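Local coordinates for protein cystalysin (PDB 1C7N) that is a pyridoxal-5'-phosphate-binding protein of the class I and II aminotransferase family, with two chains in its assembly, at residues A[110-121]-A[133-142]. Sequence-based numbering, arbitrary orientation.
Sequences TKPGDGVIIITP and QERKIIECEL
Strands 115-118 and 136-139 pair in parallel at the edge of the mixed sheet, as the two arms of a beta-alpha-beta unit whose helix 125-131 packs on Val116, Ile118 and Ile137. Strand 136-139 is the outermost of this chain's sheet on that side. The backbone ladder starts with Lys136 N to Asp114 O, 2.7 Å and almost straight at 176°, and runs on alternately to Cys140 N on Ile118 O. It skips Thr120 N, buried without a partner in the model, before Leu142 N bonds Thr120 O at 2.6 Å. Beside it Thr120 OG1 donates to Glu141 OE2 at 2.6 Å, above the carboxylate plane. On the helix side, Ile118 CG1 sits between the backbone N and carbonyl carbon (chi1 56°), which brings CD1 to 3.6 Å from Ile137 CG2; on the other face Ile117 CG1 rests against Ile138 CB and CG2, beside Leu159.

Before the strands, Arg135 grips Thr110 side-on: NE reaches OG1, also bonded to Val106 O, at 2.9 Å in the guanidinium plane, while NH2 meets Thr110 O at 2.6 Å from above the carbonyl plane. The chain bends at chi2 (62°), and Pro112 N and Lys111 C lie over one guanidinium face. Arg135 NH1 binds Gln133 O in plane, 2.8 Å away. Thr110 O, Thr110 OG1 and Gln133 O thus fix the buried guanidinium's rotation, tying Thr110 to Gln133, just after helix 125-131; Gly113 N to Glu134 O links turn 111-114.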
# COMPACT_ATOMS: atom_id res chain seq x y z
N THR A 110 5.35 5.36 21.02
CA THR A 110 6.63 5.54 21.69
C THR A 110 7.29 6.78 21.13
O THR A 110 6.86 7.32 20.11
CB THR A 110 7.60 4.34 21.48
OG1 THR A 110 7.97 4.26 20.10
CG2 THR A 110 6.94 3.03 21.91
N LYS A 111 8.34 7.24 21.80
CA LYS A 111 9.08 8.43 21.36
C LYS A 111 10.55 8.04 21.28
O LYS A 111 10.97 7.05 21.87
CB LYS A 111 8.89 9.56 22.37
CG LYS A 111 9.32 9.19 23.79
CD LYS A 111 9.24 10.39 24.73
CE LYS A 111 9.56 10.00 26.17
NZ LYS A 111 10.93 9.44 26.33
N PRO A 112 11.35 8.81 20.53
CA PRO A 112 12.77 8.47 20.44
C PRO A 112 13.35 8.28 21.84
O PRO A 112 13.02 9.03 22.76
CB PRO A 112 13.37 9.67 19.71
CG PRO A 112 12.25 10.07 18.78
CD PRO A 112 11.04 9.98 19.68
N GLY A 113 14.18 7.26 22.00
CA GLY A 113 14.77 7.00 23.31
C GLY A 113 14.01 5.94 24.07
O GLY A 113 14.58 5.25 24.92
N ASP A 114 12.71 5.79 23.78
CA ASP A 114 11.89 4.79 24.45
C ASP A 114 12.37 3.39 24.08
O ASP A 114 12.89 3.17 22.98
CB ASP A 114 10.42 4.92 24.05
CG ASP A 114 9.74 6.10 24.71
OD1 ASP A 114 8.53 6.29 24.47
OD2 ASP A 114 10.41 6.85 25.46
N GLY A 115 12.19 2.44 24.99
CA GLY A 115 12.59 1.08 24.72
C GLY A 115 11.42 0.22 24.30
O GLY A 115 10.28 0.45 24.72
N VAL A 116 11.69 -0.76 23.44
CA VAL A 116 10.68 -1.71 22.97
C VAL A 116 11.29 -3.10 23.15
O VAL A 116 12.38 -3.38 22.66
CB VAL A 116 10.34 -1.51 21.48
CG1 VAL A 116 9.41 -2.62 21.00
CG2 VAL A 116 9.68 -0.16 21.27
N ILE A 117 10.57 -3.96 23.86
CA ILE A 117 11.05 -5.31 24.13
C ILE A 117 10.65 -6.33 23.07
O ILE A 117 9.48 -6.43 22.68
CB ILE A 117 10.54 -5.80 25.50
CG1 ILE A 117 11.12 -4.91 26.60
CG2 ILE A 117 10.94 -7.25 25.72
CD1 ILE A 117 10.49 -5.14 27.96
N ILE A 118 11.65 -7.09 22.62
CA ILE A 118 11.46 -8.14 21.63
C ILE A 118 12.18 -9.39 22.13
O ILE A 118 13.19 -9.30 22.83
CB ILE A 118 12.05 -7.77 20.25
CG1 ILE A 118 13.53 -7.43 20.39
CG2 ILE A 118 11.25 -6.62 19.63
CD1 ILE A 118 14.27 -7.36 19.07
N ILE A 119 11.64 -10.55 21.79
CA ILE A 119 12.22 -11.83 22.18
C ILE A 119 13.04 -12.33 20.99
O ILE A 119 12.50 -12.59 19.92
CB ILE A 119 11.10 -12.82 22.58
CG1 ILE A 119 10.34 -12.25 23.79
CG2 ILE A 119 11.68 -14.18 22.90
CD1 ILE A 119 9.18 -13.09 24.27
N THR A 120 14.35 -12.45 21.21
CA THR A 120 15.29 -12.84 20.16
C THR A 120 15.92 -14.22 20.31
O THR A 120 15.93 -14.79 21.40
CB THR A 120 16.42 -11.81 20.09
OG1 THR A 120 17.14 -11.83 21.33
CG2 THR A 120 15.86 -10.40 19.88
N PRO A 121 16.46 -14.78 19.21
CA PRO A 121 16.49 -14.19 17.87
C PRO A 121 15.08 -14.11 17.30
O PRO A 121 14.18 -14.80 17.79
CB PRO A 121 17.39 -15.14 17.09
CG PRO A 121 17.10 -16.46 17.74
CD PRO A 121 17.14 -16.09 19.21
N GLN A 133 13.86 4.05 13.80
CA GLN A 133 13.06 5.20 14.21
C GLN A 133 13.64 5.76 15.50
O GLN A 133 12.98 6.50 16.23
CB GLN A 133 11.59 4.80 14.39
CG GLN A 133 10.94 4.26 13.12
CD GLN A 133 9.43 4.21 13.21
OE1 GLN A 133 8.77 5.24 13.23
NE2 GLN A 133 8.87 3.00 13.25
N GLU A 134 14.88 5.39 15.76
CA GLU A 134 15.64 5.82 16.93
C GLU A 134 15.06 5.47 18.30
O GLU A 134 15.17 6.25 19.25
CB GLU A 134 15.93 7.32 16.84
CG GLU A 134 16.64 7.71 15.55
CD GLU A 134 17.19 9.13 15.57
OE1 GLU A 134 17.60 9.63 14.50
OE2 GLU A 134 17.23 9.73 16.66
N ARG A 135 14.42 4.31 18.39
CA ARG A 135 13.89 3.85 19.67
C ARG A 135 14.96 2.85 20.13
O ARG A 135 15.87 2.54 19.36
CB ARG A 135 12.55 3.14 19.49
CG ARG A 135 11.32 4.04 19.63
CD ARG A 135 11.24 5.15 18.59
NE ARG A 135 9.91 5.77 18.59
CZ ARG A 135 9.54 6.79 17.82
NH1 ARG A 135 10.39 7.34 16.97
NH2 ARG A 135 8.30 7.26 17.89
N LYS A 136 14.87 2.36 21.36
CA LYS A 136 15.88 1.43 21.84
C LYS A 136 15.41 -0.03 21.81
O LYS A 136 14.38 -0.37 22.38
CB LYS A 136 16.32 1.80 23.26
CG LYS A 136 16.73 3.26 23.44
CD LYS A 136 17.69 3.73 22.36
CE LYS A 136 18.97 2.90 22.31
NZ LYS A 136 19.85 3.33 21.19
N ILE A 137 16.19 -0.88 21.15
CA ILE A 137 15.86 -2.30 21.06
C ILE A 137 16.24 -2.98 22.37
O ILE A 137 17.41 -3.02 22.74
CB ILE A 137 16.63 -2.98 19.91
CG1 ILE A 137 16.25 -2.34 18.58
CG2 ILE A 137 16.32 -4.47 19.90
CD1 ILE A 137 17.03 -2.87 17.40
N ILE A 138 15.24 -3.49 23.09
CA ILE A 138 15.48 -4.17 24.36
C ILE A 138 15.32 -5.67 24.12
O ILE A 138 14.20 -6.16 23.95
CB ILE A 138 14.49 -3.71 25.45
CG1 ILE A 138 14.48 -2.18 25.53
CG2 ILE A 138 14.91 -4.27 26.81
CD1 ILE A 138 15.83 -1.56 25.82
N GLU A 139 16.43 -6.39 24.12
CA GLU A 139 16.41 -7.82 23.87
C GLU A 139 16.22 -8.74 25.07
O GLU A 139 16.91 -8.61 26.08
CB GLU A 139 17.70 -8.23 23.15
CG GLU A 139 17.90 -7.54 21.82
CD GLU A 139 19.25 -7.85 21.21
OE1 GLU A 139 19.55 -9.04 20.99
OE2 GLU A 139 20.02 -6.90 20.97
N CYS A 140 15.29 -9.67 24.93
CA CYS A 140 15.02 -10.65 25.96
C CYS A 140 15.26 -11.99 25.27
O CYS A 140 14.32 -12.70 24.88
CB CYS A 140 13.57 -10.54 26.44
SG CYS A 140 13.22 -11.50 27.93
N GLU A 141 16.54 -12.33 25.11
CA GLU A 141 16.97 -13.54 24.44
C GLU A 141 16.27 -14.83 24.88
O GLU A 141 16.04 -15.06 26.07
CB GLU A 141 18.48 -13.70 24.60
CG GLU A 141 19.08 -14.86 23.81
CD GLU A 141 19.23 -14.55 22.33
OE1 GLU A 141 19.51 -15.49 21.56
OE2 GLU A 141 19.08 -13.37 21.94
N LEU A 142 15.93 -15.66 23.90
CA LEU A 142 15.28 -16.94 24.16
C LEU A 142 16.29 -17.91 24.76
O LEU A 142 17.49 -17.86 24.45
CB LEU A 142 14.73 -17.53 22.86
CG LEU A 142 13.47 -16.94 22.25
CD1 LEU A 142 13.34 -17.39 20.81
CD2 LEU A 142 12.25 -17.37 23.07